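Local coordinates for D-3-phosphoglycerate dehydrogenase (Sulfolobus tokodaii, PDB 2EKL), which probably catalyses the NAD-dependent oxidation of D-3-phosphoglycerate, the step that opens serine biosynthesis, as a member of the D-isomer specific 2-hydroxyacid dehydrogenase family, at residues D15-L18 and I19-R23; L190-L193 and L194-D198; A291-R294 and V295-T299. All blocks are in the same frame, centred on the assembly; numbering follows the deposited sequence.

Contact 1 (D15-L18 and I19-R23); sequences DEIL and IKTLR
E16 and I19 meet one turn apart at the start of helix 16-24, the crossover of the beta-alpha-beta unit with strands 7-10 and 28-31. The glutamate leaves the backbone with CG anti to N (chi1 -161°) and bends at chi2, which folds CD back to 4.2 Å from I19 CB. OE2 rests on the isoleucine, 3.3 Å from I19 CB and close to CG2, while OE1 comes no nearer than 4.2 Å to I19 CD1. R23 lays one guanidinium face over I19 CG2, yet E16 OE2 stays 4.1 Å from R23 NH1, off the plane of that group: charges attract, but no N-H is aimed at it. The T21 hydroxyl gives its proton to I17 O at 2.7 Å, and T21 N reaches the same oxygen from the opposite face. L18 and L22 run side by side, L18 CD2 3.5 Å from L22 CD1. I19 packs on Y31 and L22 on V29, L18 and T21 on helix 289-309. D15 is the N-cap, its OD1 accepting from I17 N. The chemistry divides by side: capping and loose charge pairing at the exposed start and flank, leucine packing where buried.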
ATOM      1  N   ASP A  15     -27.671  -0.585  -9.097  1.00 30.95           N
ATOM      2  CA  ASP A  15     -27.111  -0.386 -10.427  1.00 30.70           C
ATOM      3  C   ASP A  15     -28.211  -0.595 -11.457  1.00 30.11           C
ATOM      4  O   ASP A  15     -28.936  -1.586 -11.408  1.00 29.11           O
ATOM      5  CB  ASP A  15     -25.976  -1.379 -10.671  1.00 32.24           C
ATOM      6  CG  ASP A  15     -25.138  -1.019 -11.882  1.00 34.68           C
ATOM      7  OD1 ASP A  15     -25.691  -0.939 -12.998  1.00 35.65           O
ATOM      8  OD2 ASP A  15     -23.919  -0.816 -11.715  1.00 37.20           O
ATOM      9  N   GLU A  16     -28.325   0.342 -12.391  1.00 30.55           N
ATOM     10  CA  GLU A  16     -29.357   0.277 -13.418  1.00 32.72           C
ATOM     11  C   GLU A  16     -29.258  -0.946 -14.329  1.00 31.13           C
ATOM     12  O   GLU A  16     -30.234  -1.313 -14.978  1.00 28.56           O
ATOM     13  CB  GLU A  16     -29.326   1.553 -14.263  1.00 36.14           C
ATOM     14  CG  GLU A  16     -30.601   1.808 -15.056  1.00 41.85           C
ATOM     15  CD  GLU A  16     -31.813   2.007 -14.160  1.00 44.71           C
ATOM     16  OE1 GLU A  16     -31.755   2.876 -13.264  1.00 45.71           O
ATOM     17  OE2 GLU A  16     -32.824   1.299 -14.353  1.00 46.86           O
ATOM     18  N   ILE A  17     -28.091  -1.579 -14.375  1.00 30.09           N
ATOM     19  CA  ILE A  17     -27.915  -2.753 -15.226  1.00 29.44           C
ATOM     20  C   ILE A  17     -28.921  -3.853 -14.891  1.00 28.55           C
ATOM     21  O   ILE A  17     -29.517  -4.454 -15.788  1.00 27.78           O
ATOM     22  CB  ILE A  17     -26.484  -3.329 -15.109  1.00 31.19           C
ATOM     23  CG1 ILE A  17     -26.328  -4.544 -16.030  1.00 33.23           C
ATOM     24  CG2 ILE A  17     -26.198  -3.735 -13.674  1.00 31.77           C
ATOM     25  CD1 ILE A  17     -26.555  -4.245 -17.497  1.00 35.52           C
ATOM     26  N   LEU A  18     -29.119  -4.103 -13.599  1.00 26.90           N
ATOM     27  CA  LEU A  18     -30.043  -5.138 -13.148  1.00 25.90           C
ATOM     28  C   LEU A  18     -31.487  -4.789 -13.496  1.00 25.33           C
ATOM     29  O   LEU A  18     -32.231  -5.631 -13.993  1.00 24.29           O
ATOM     30  CB  LEU A  18     -29.899  -5.348 -11.634  1.00 26.62           C
ATOM     31  CG  LEU A  18     -30.617  -6.539 -10.985  1.00 27.52           C
ATOM     32  CD1 LEU A  18     -29.939  -6.874  -9.660  1.00 29.11           C
ATOM     33  CD2 LEU A  18     -32.086  -6.227 -10.766  1.00 26.59           C
ATOM     34  N   ILE A  19     -31.878  -3.546 -13.237  1.00 23.62           N
ATOM     35  CA  ILE A  19     -33.235  -3.108 -13.528  1.00 24.49           C
ATOM     36  C   ILE A  19     -33.499  -3.159 -15.033  1.00 22.54           C
ATOM     37  O   ILE A  19     -34.541  -3.641 -15.476  1.00 22.93           O
ATOM     38  CB  ILE A  19     -33.472  -1.668 -13.031  1.00 25.68           C
ATOM     39  CG1 ILE A  19     -33.223  -1.593 -11.524  1.00 27.83           C
ATOM     40  CG2 ILE A  19     -34.897  -1.238 -13.347  1.00 27.13           C
ATOM     41  CD1 ILE A  19     -33.376  -0.194 -10.948  1.00 30.32           C
ATOM     42  N   LYS A  20     -32.546  -2.655 -15.808  1.00 22.14           N
ATOM     43  CA  LYS A  20     -32.664  -2.642 -17.265  1.00 22.66           C
ATOM     44  C   LYS A  20     -32.809  -4.059 -17.811  1.00 22.87           C
ATOM     45  O   LYS A  20     -33.635  -4.316 -18.686  1.00 22.07           O
ATOM     46  CB  LYS A  20     -31.433  -1.970 -17.880  1.00 23.61           C
ATOM     47  CG  LYS A  20     -31.298  -2.137 -19.389  1.00 24.82           C
ATOM     48  CD  LYS A  20     -30.143  -1.302 -19.931  1.00 24.82           C
ATOM     49  CE  LYS A  20     -29.826  -1.655 -21.380  1.00 27.77           C
ATOM     50  NZ  LYS A  20     -31.004  -1.475 -22.272  1.00 26.59           N
ATOM     51  N   THR A  21     -32.008  -4.976 -17.280  1.00 21.98           N
ATOM     52  CA  THR A  21     -32.039  -6.365 -17.721  1.00 21.94           C
ATOM     53  C   THR A  21     -33.402  -7.007 -17.473  1.00 22.91           C
ATOM     54  O   THR A  21     -33.931  -7.709 -18.337  1.00 23.81           O
ATOM     55  CB  THR A  21     -30.930  -7.180 -17.016  1.00 23.14           C
ATOM     56  OG1 THR A  21     -29.652  -6.644 -17.379  1.00 21.45           O
ATOM     57  CG2 THR A  21     -30.988  -8.644 -17.429  1.00 25.04           C
ATOM     58  N   LEU A  22     -33.973  -6.758 -16.300  1.00 22.80           N
ATOM     59  CA  LEU A  22     -35.278  -7.308 -15.959  1.00 23.87           C
ATOM     60  C   LEU A  22     -36.368  -6.694 -16.831  1.00 23.93           C
ATOM     61  O   LEU A  22     -37.231  -7.400 -17.350  1.00 24.93           O
ATOM     62  CB  LEU A  22     -35.594  -7.053 -14.484  1.00 25.48           C
ATOM     63  CG  LEU A  22     -34.729  -7.814 -13.473  1.00 26.37           C
ATOM     64  CD1 LEU A  22     -35.116  -7.409 -12.062  1.00 26.90           C
ATOM     65  CD2 LEU A  22     -34.912  -9.317 -13.673  1.00 27.21           C
ATOM     66  N   ARG A  23     -36.326  -5.377 -16.994  1.00 23.32           N
ATOM     67  CA  ARG A  23     -37.324  -4.698 -17.806  1.00 24.71           C
ATOM     68  C   ARG A  23     -37.283  -5.151 -19.262  1.00 24.82           C
ATOM     69  O   ARG A  23     -38.330  -5.351 -19.877  1.00 25.30           O
ATOM     70  CB  ARG A  23     -37.147  -3.179 -17.694  1.00 27.35           C
ATOM     71  CG  ARG A  23     -37.711  -2.634 -16.391  1.00 29.04           C
ATOM     72  CD  ARG A  23     -37.415  -1.165 -16.159  1.00 31.63           C
ATOM     73  NE  ARG A  23     -38.140  -0.690 -14.983  1.00 34.00           N
ATOM     74  CZ  ARG A  23     -37.883   0.443 -14.338  1.00 35.66           C
ATOM     75  NH1 ARG A  23     -36.907   1.240 -14.749  1.00 35.75           N
ATOM     76  NH2 ARG A  23     -38.605   0.775 -13.276  1.00 37.01           N
TER

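Contact 2 (L190-L193 and L194-D198)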
ATOM      1  N   LEU A 190      -2.432 -22.121  14.712  1.00 21.85           N
ATOM      2  CA  LEU A 190      -2.572 -20.707  15.035  1.00 22.19           C
ATOM      3  C   LEU A 190      -1.470 -20.309  16.011  1.00 22.25           C
ATOM      4  O   LEU A 190      -0.931 -19.203  15.940  1.00 20.65           O
ATOM      5  CB  LEU A 190      -3.946 -20.429  15.645  1.00 21.87           C
ATOM      6  CG  LEU A 190      -4.220 -18.961  15.992  1.00 21.78           C
ATOM      7  CD1 LEU A 190      -4.028 -18.090  14.755  1.00 20.55           C
ATOM      8  CD2 LEU A 190      -5.629 -18.817  16.532  1.00 22.66           C
ATOM      9  N   GLU A 191      -1.128 -21.221  16.919  1.00 21.75           N
ATOM     10  CA  GLU A 191      -0.083 -20.960  17.901  1.00 21.34           C
ATOM     11  C   GLU A 191       1.254 -20.671  17.228  1.00 20.42           C
ATOM     12  O   GLU A 191       1.929 -19.703  17.575  1.00 18.40           O
ATOM     13  CB  GLU A 191       0.075 -22.159  18.845  1.00 24.87           C
ATOM     14  CG  GLU A 191       1.071 -21.931  19.981  1.00 27.70           C
ATOM     15  CD  GLU A 191       1.301 -23.178  20.817  1.00 30.30           C
ATOM     16  OE1 GLU A 191       0.310 -23.857  21.151  1.00 33.33           O
ATOM     17  OE2 GLU A 191       2.470 -23.473  21.147  1.00 32.45           O
ATOM     18  N   GLU A 192       1.635 -21.507  16.265  1.00 19.51           N
ATOM     19  CA  GLU A 192       2.903 -21.319  15.576  1.00 20.47           C
ATOM     20  C   GLU A 192       2.887 -20.026  14.772  1.00 18.77           C
ATOM     21  O   GLU A 192       3.876 -19.292  14.747  1.00 20.03           O
ATOM     22  CB  GLU A 192       3.205 -22.501  14.647  1.00 22.75           C
ATOM     23  CG  GLU A 192       4.648 -22.507  14.148  1.00 27.18           C
ATOM     24  CD  GLU A 192       4.976 -23.698  13.263  1.00 30.71           C
ATOM     25  OE1 GLU A 192       4.653 -24.841  13.649  1.00 32.77           O
ATOM     26  OE2 GLU A 192       5.570 -23.490  12.184  1.00 32.59           O
ATOM     27  N   LEU A 193       1.766 -19.756  14.111  1.00 18.12           N
ATOM     28  CA  LEU A 193       1.628 -18.542  13.316  1.00 16.38           C
ATOM     29  C   LEU A 193       1.814 -17.323  14.211  1.00 17.02           C
ATOM     30  O   LEU A 193       2.600 -16.427  13.900  1.00 18.00           O
ATOM     31  CB  LEU A 193       0.248 -18.490  12.647  1.00 15.91           C
ATOM     32  CG  LEU A 193      -0.033 -17.303  11.710  1.00 16.32           C
ATOM     33  CD1 LEU A 193      -1.063 -17.709  10.670  1.00 16.55           C
ATOM     34  CD2 LEU A 193      -0.520 -16.092  12.506  1.00 17.25           C
ATOM     35  N   LEU A 194       1.104 -17.302  15.333  1.00 16.99           N
ATOM     36  CA  LEU A 194       1.194 -16.185  16.268  1.00 17.55           C
ATOM     37  C   LEU A 194       2.600 -15.992  16.837  1.00 18.18           C
ATOM     38  O   LEU A 194       3.098 -14.878  16.907  1.00 16.68           O
ATOM     39  CB  LEU A 194       0.189 -16.377  17.410  1.00 18.24           C
ATOM     40  CG  LEU A 194      -1.283 -16.349  16.984  1.00 20.06           C
ATOM     41  CD1 LEU A 194      -2.161 -16.812  18.128  1.00 20.94           C
ATOM     42  CD2 LEU A 194      -1.666 -14.935  16.536  1.00 21.20           C
ATOM     43  N   LYS A 195       3.254 -17.077  17.231  1.00 20.03           N
ATOM     44  CA  LYS A 195       4.593 -16.962  17.799  1.00 20.84           C
ATOM     45  C   LYS A 195       5.677 -16.523  16.813  1.00 19.21           C
ATOM     46  O   LYS A 195       6.698 -15.966  17.219  1.00 19.45           O
ATOM     47  CB  LYS A 195       5.005 -18.297  18.433  1.00 22.29           C
ATOM     48  CG  LYS A 195       4.077 -18.766  19.546  1.00 26.76           C
ATOM     49  CD  LYS A 195       4.471 -20.140  20.065  1.00 31.62           C
ATOM     50  CE  LYS A 195       5.864 -20.134  20.669  1.00 35.18           C
ATOM     51  NZ  LYS A 195       5.948 -19.241  21.859  1.00 37.61           N
ATOM     52  N   ASN A 196       5.452 -16.747  15.522  1.00 18.09           N
ATOM     53  CA  ASN A 196       6.461 -16.418  14.517  1.00 18.74           C
ATOM     54  C   ASN A 196       6.160 -15.308  13.508  1.00 18.60           C
ATOM     55  O   ASN A 196       6.995 -15.021  12.651  1.00 18.98           O
ATOM     56  CB  ASN A 196       6.820 -17.695  13.746  1.00 19.59           C
ATOM     57  CG  ASN A 196       7.475 -18.742  14.629  1.00 22.12           C
ATOM     58  OD1 ASN A 196       8.653 -18.633  14.971  1.00 22.13           O
ATOM     59  ND2 ASN A 196       6.709 -19.756  15.015  1.00 21.59           N
ATOM     60  N   SER A 197       4.998 -14.673  13.600  1.00 18.09           N
ATOM     61  CA  SER A 197       4.655 -13.639  12.625  1.00 17.29           C
ATOM     62  C   SER A 197       4.974 -12.205  13.027  1.00 17.67           C
ATOM     63  O   SER A 197       4.666 -11.775  14.137  1.00 17.21           O
ATOM     64  CB  SER A 197       3.170 -13.735  12.262  1.00 17.86           C
ATOM     65  OG  SER A 197       2.887 -14.961  11.606  1.00 19.14           O
ATOM     66  N   ASP A 198       5.587 -11.470  12.104  1.00 17.19           N
ATOM     67  CA  ASP A 198       5.919 -10.070  12.338  1.00 17.70           C
ATOM     68  C   ASP A 198       4.700  -9.257  11.914  1.00 17.00           C
ATOM     69  O   ASP A 198       4.455  -8.163  12.417  1.00 16.24           O
ATOM     70  CB  ASP A 198       7.153  -9.690  11.521  1.00 17.39           C
ATOM     71  CG  ASP A 198       8.359 -10.540  11.876  1.00 18.24           C
ATOM     72  OD1 ASP A 198       8.832 -10.446  13.027  1.00 19.50           O
ATOM     73  OD2 ASP A 198       8.823 -11.317  11.014  1.00 16.01           O
TER
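L190 overlaps L194 one turn further on, the two side chains crossing with L190 CG 3.7 Å from L194 CD1. Next to them E191 and K195 run side by side through their aliphatic parts, E191 CG lying 3.8 Å from K195 CD; their charged ends stay apart, E191 OE2 and K195 NZ at 5.5 Å. At the end of helix 190-196 side chains take over part of the backbone bonding. N196 turns its ND2 back onto E192 O at 2.9 Å, the acceptor a little out of the amide plane, and the amide stands 85° to the E192 carboxylate; N196 N adds a weak bond to the same oxygen. S197, the first residue to leave helical geometry, has OG beside its own backbone N (chi1 -65°), from where it donates to L193 O at 2.7 Å. It comes from above the carbonyl plane, and N196 N approaches L193 O from the other face at 3.3 Å. Were S197 an alanine, L193 O would probably lose its short hydroxyl bond, and the last turn would be held less firmly. L190 and L193 lean on Y171 of strand 167-171, L194 packs against Q218 and L221 of helix 216-221, and D198 leads into strand 199-202, its carboxylate in a salt bridge with K223 and accepting from T144 N, so the helix forms part of the layer flanking the Rossmann-type sheet.

Contact 3 (A291-R294 and V295-T299)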
ATOM      1  N   ALA A 291     -15.051  -3.618  -8.854  1.00 15.56           N
ATOM      2  CA  ALA A 291     -15.720  -4.536  -7.937  1.00 15.35           C
ATOM      3  C   ALA A 291     -17.220  -4.277  -7.873  1.00 16.19           C
ATOM      4  O   ALA A 291     -18.023  -5.213  -7.882  1.00 16.08           O
ATOM      5  CB  ALA A 291     -15.114  -4.427  -6.538  1.00 14.35           C
ATOM      6  N   GLN A 292     -17.598  -3.006  -7.812  1.00 15.95           N
ATOM      7  CA  GLN A 292     -19.005  -2.645  -7.746  1.00 18.14           C
ATOM      8  C   GLN A 292     -19.744  -3.053  -9.019  1.00 19.49           C
ATOM      9  O   GLN A 292     -20.918  -3.419  -8.964  1.00 17.98           O
ATOM     10  CB  GLN A 292     -19.158  -1.145  -7.497  1.00 19.03           C
ATOM     11  CG  GLN A 292     -18.845  -0.716  -6.064  1.00 20.60           C
ATOM     12  CD  GLN A 292     -19.607  -1.527  -5.029  1.00 23.99           C
ATOM     13  OE1 GLN A 292     -19.053  -2.433  -4.400  1.00 28.47           O
ATOM     14  NE2 GLN A 292     -20.884  -1.217  -4.857  1.00 20.65           N
ATOM     15  N   LYS A 293     -19.062  -2.990 -10.160  1.00 19.20           N
ATOM     16  CA  LYS A 293     -19.684  -3.393 -11.418  1.00 20.74           C
ATOM     17  C   LYS A 293     -19.873  -4.909 -11.404  1.00 21.80           C
ATOM     18  O   LYS A 293     -20.892  -5.425 -11.870  1.00 21.58           O
ATOM     19  CB  LYS A 293     -18.817  -2.999 -12.618  1.00 21.92           C
ATOM     20  CG  LYS A 293     -19.383  -3.479 -13.953  1.00 26.59           C
ATOM     21  CD  LYS A 293     -18.433  -3.204 -15.109  1.00 31.81           C
ATOM     22  CE  LYS A 293     -18.970  -3.783 -16.410  1.00 34.82           C
ATOM     23  NZ  LYS A 293     -18.008  -3.622 -17.533  1.00 37.59           N
ATOM     24  N   ARG A 294     -18.891  -5.629 -10.868  1.00 19.49           N
ATOM     25  CA  ARG A 294     -19.005  -7.082 -10.806  1.00 20.52           C
ATOM     26  C   ARG A 294     -20.141  -7.492  -9.870  1.00 20.51           C
ATOM     27  O   ARG A 294     -20.839  -8.474 -10.133  1.00 20.18           O
ATOM     28  CB  ARG A 294     -17.691  -7.722 -10.347  1.00 18.95           C
ATOM     29  CG  ARG A 294     -16.593  -7.694 -11.403  1.00 24.15           C
ATOM     30  CD  ARG A 294     -15.550  -8.756 -11.110  1.00 22.32           C
ATOM     31  NE  ARG A 294     -14.898  -8.509  -9.833  1.00 23.94           N
ATOM     32  CZ  ARG A 294     -13.904  -7.646  -9.656  1.00 20.54           C
ATOM     33  NH1 ARG A 294     -13.436  -6.946 -10.686  1.00 18.50           N
ATOM     34  NH2 ARG A 294     -13.393  -7.473  -8.444  1.00 20.37           N
ATOM     35  N   VAL A 295     -20.326  -6.748  -8.783  1.00 18.75           N
ATOM     36  CA  VAL A 295     -21.402  -7.054  -7.847  1.00 20.75           C
ATOM     37  C   VAL A 295     -22.737  -6.967  -8.581  1.00 21.83           C
ATOM     38  O   VAL A 295     -23.578  -7.858  -8.469  1.00 21.73           O
ATOM     39  CB  VAL A 295     -21.411  -6.077  -6.646  1.00 20.53           C
ATOM     40  CG1 VAL A 295     -22.697  -6.239  -5.845  1.00 22.14           C
ATOM     41  CG2 VAL A 295     -20.211  -6.354  -5.745  1.00 20.52           C
ATOM     42  N   ALA A 296     -22.919  -5.898  -9.347  1.00 21.03           N
ATOM     43  CA  ALA A 296     -24.153  -5.708 -10.101  1.00 21.67           C
ATOM     44  C   ALA A 296     -24.342  -6.792 -11.160  1.00 21.75           C
ATOM     45  O   ALA A 296     -25.422  -7.380 -11.264  1.00 22.46           O
ATOM     46  CB  ALA A 296     -24.161  -4.326 -10.757  1.00 21.79           C
ATOM     47  N   GLU A 297     -23.297  -7.056 -11.940  1.00 21.43           N
ATOM     48  CA  GLU A 297     -23.362  -8.066 -12.998  1.00 22.38           C
ATOM     49  C   GLU A 297     -23.601  -9.473 -12.470  1.00 22.59           C
ATOM     50  O   GLU A 297     -24.404 -10.225 -13.022  1.00 21.06           O
ATOM     51  CB  GLU A 297     -22.074  -8.066 -13.822  1.00 24.12           C
ATOM     52  CG  GLU A 297     -21.735  -6.730 -14.454  1.00 29.78           C
ATOM     53  CD  GLU A 297     -20.569  -6.830 -15.415  1.00 31.90           C
ATOM     54  OE1 GLU A 297     -19.569  -7.496 -15.070  1.00 35.20           O
ATOM     55  OE2 GLU A 297     -20.647  -6.240 -16.512  1.00 36.24           O
ATOM     56  N   MET A 298     -22.889  -9.832 -11.408  1.00 21.14           N
ATOM     57  CA  MET A 298     -23.034 -11.154 -10.822  1.00 23.12           C
ATOM     58  C   MET A 298     -24.407 -11.344 -10.198  1.00 22.29           C
ATOM     59  O   MET A 298     -25.022 -12.398 -10.349  1.00 23.85           O
ATOM     60  CB  MET A 298     -21.955 -11.386  -9.767  1.00 23.41           C
ATOM     61  CG  MET A 298     -20.567 -11.540 -10.344  1.00 27.76           C
ATOM     62  SD  MET A 298     -19.382 -11.963  -9.063  1.00 32.48           S
ATOM     63  CE  MET A 298     -20.179 -13.431  -8.377  1.00 22.04           C
ATOM     64  N   THR A 299     -24.887 -10.326  -9.491  1.00 21.36           N
ATOM     65  CA  THR A 299     -26.195 -10.420  -8.863  1.00 20.98           C
ATOM     66  C   THR A 299     -27.247 -10.549  -9.961  1.00 21.06           C
ATOM     67  O   THR A 299     -28.197 -11.320  -9.835  1.00 19.59           O
ATOM     68  CB  THR A 299     -26.488  -9.184  -7.988  1.00 20.97           C
ATOM     69  OG1 THR A 299     -25.512  -9.101  -6.939  1.00 19.33           O
ATOM     70  CG2 THR A 299     -27.879  -9.287  -7.361  1.00 22.35           C
TER
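V295 sets its CG2 3.3 Å from A291 O in the first half of helix 289-309, and the same carbonyl receives V295 N. With CG2 beside the backbone N and CG1 anti to it (chi1 169°), the valine places one methyl against the preceding turn. A296 comes next, its N bonded to Q292 O and its CB the whole of its side chain; the small methyl faces D15, the N-cap of helix 16-24, and I17 in its first turn. E297 emerges on a different side, where K293 lies one turn back. Its CG passes 3.0 Å from K293 O, and the extended chain carries OE2 to 3.0 Å from K293 CE, crossing the lysine obliquely. K293 NZ is 3.9 Å from E297 OE2, a long salt bridge in which the carboxylate sits alongside the lysine methylenes more than at the ammonium. M298 lies over R294 O, its CG 3.1 Å from that oxygen, which also accepts M298 N; its side chain touches A97 and A100. R294 itself faces elsewhere: one face of its guanidinium is backed by A291 CA, and NH2 is shared between A100 O and a salt bridge to E139 of the second subunit. T299 ends the segment with its hydroxyl donating to V295 O at 2.8 Å, while T299 N reaches that oxygen from the opposite face, so a buried hydroxyl is satisfied inside the helix. The i to i+4 ladder, with a lysine-glutamate pair on the exposed side and small or branched residues inward, is that of an amphipathic helix. Helix 289-309 comes after 278-280, an outermost strand of the seven-stranded parallel sheet, and packs on helix 16-24 of the other domain, as the C-terminal helix does in other D-2-hydroxyacid dehydrogenases.

All three contacts lie within single helices and are partly buried, each with an exposed pair of opposite charges. Contact 3 lies nearest the chain's centre, about 15 Å away, against about 25 and 24 Å for contacts 1 and 2, centre to centre. Contacts 1 and 3 belong to neighbouring helices that touch directly, L18 meeting T299. Contact 2 stands alone on the opposite side of the chain's centre, about 48 Å from contact 1 and 36 Å from contact 3 between centres. Contact 1 has a helix start capped by a carboxylate, contact 2 a helix end closed by amide and hydroxyl groups, and contact 3 an uninterrupted run of helix with turns on both sides. Of the three, contact 3 alone reaches the second subunit.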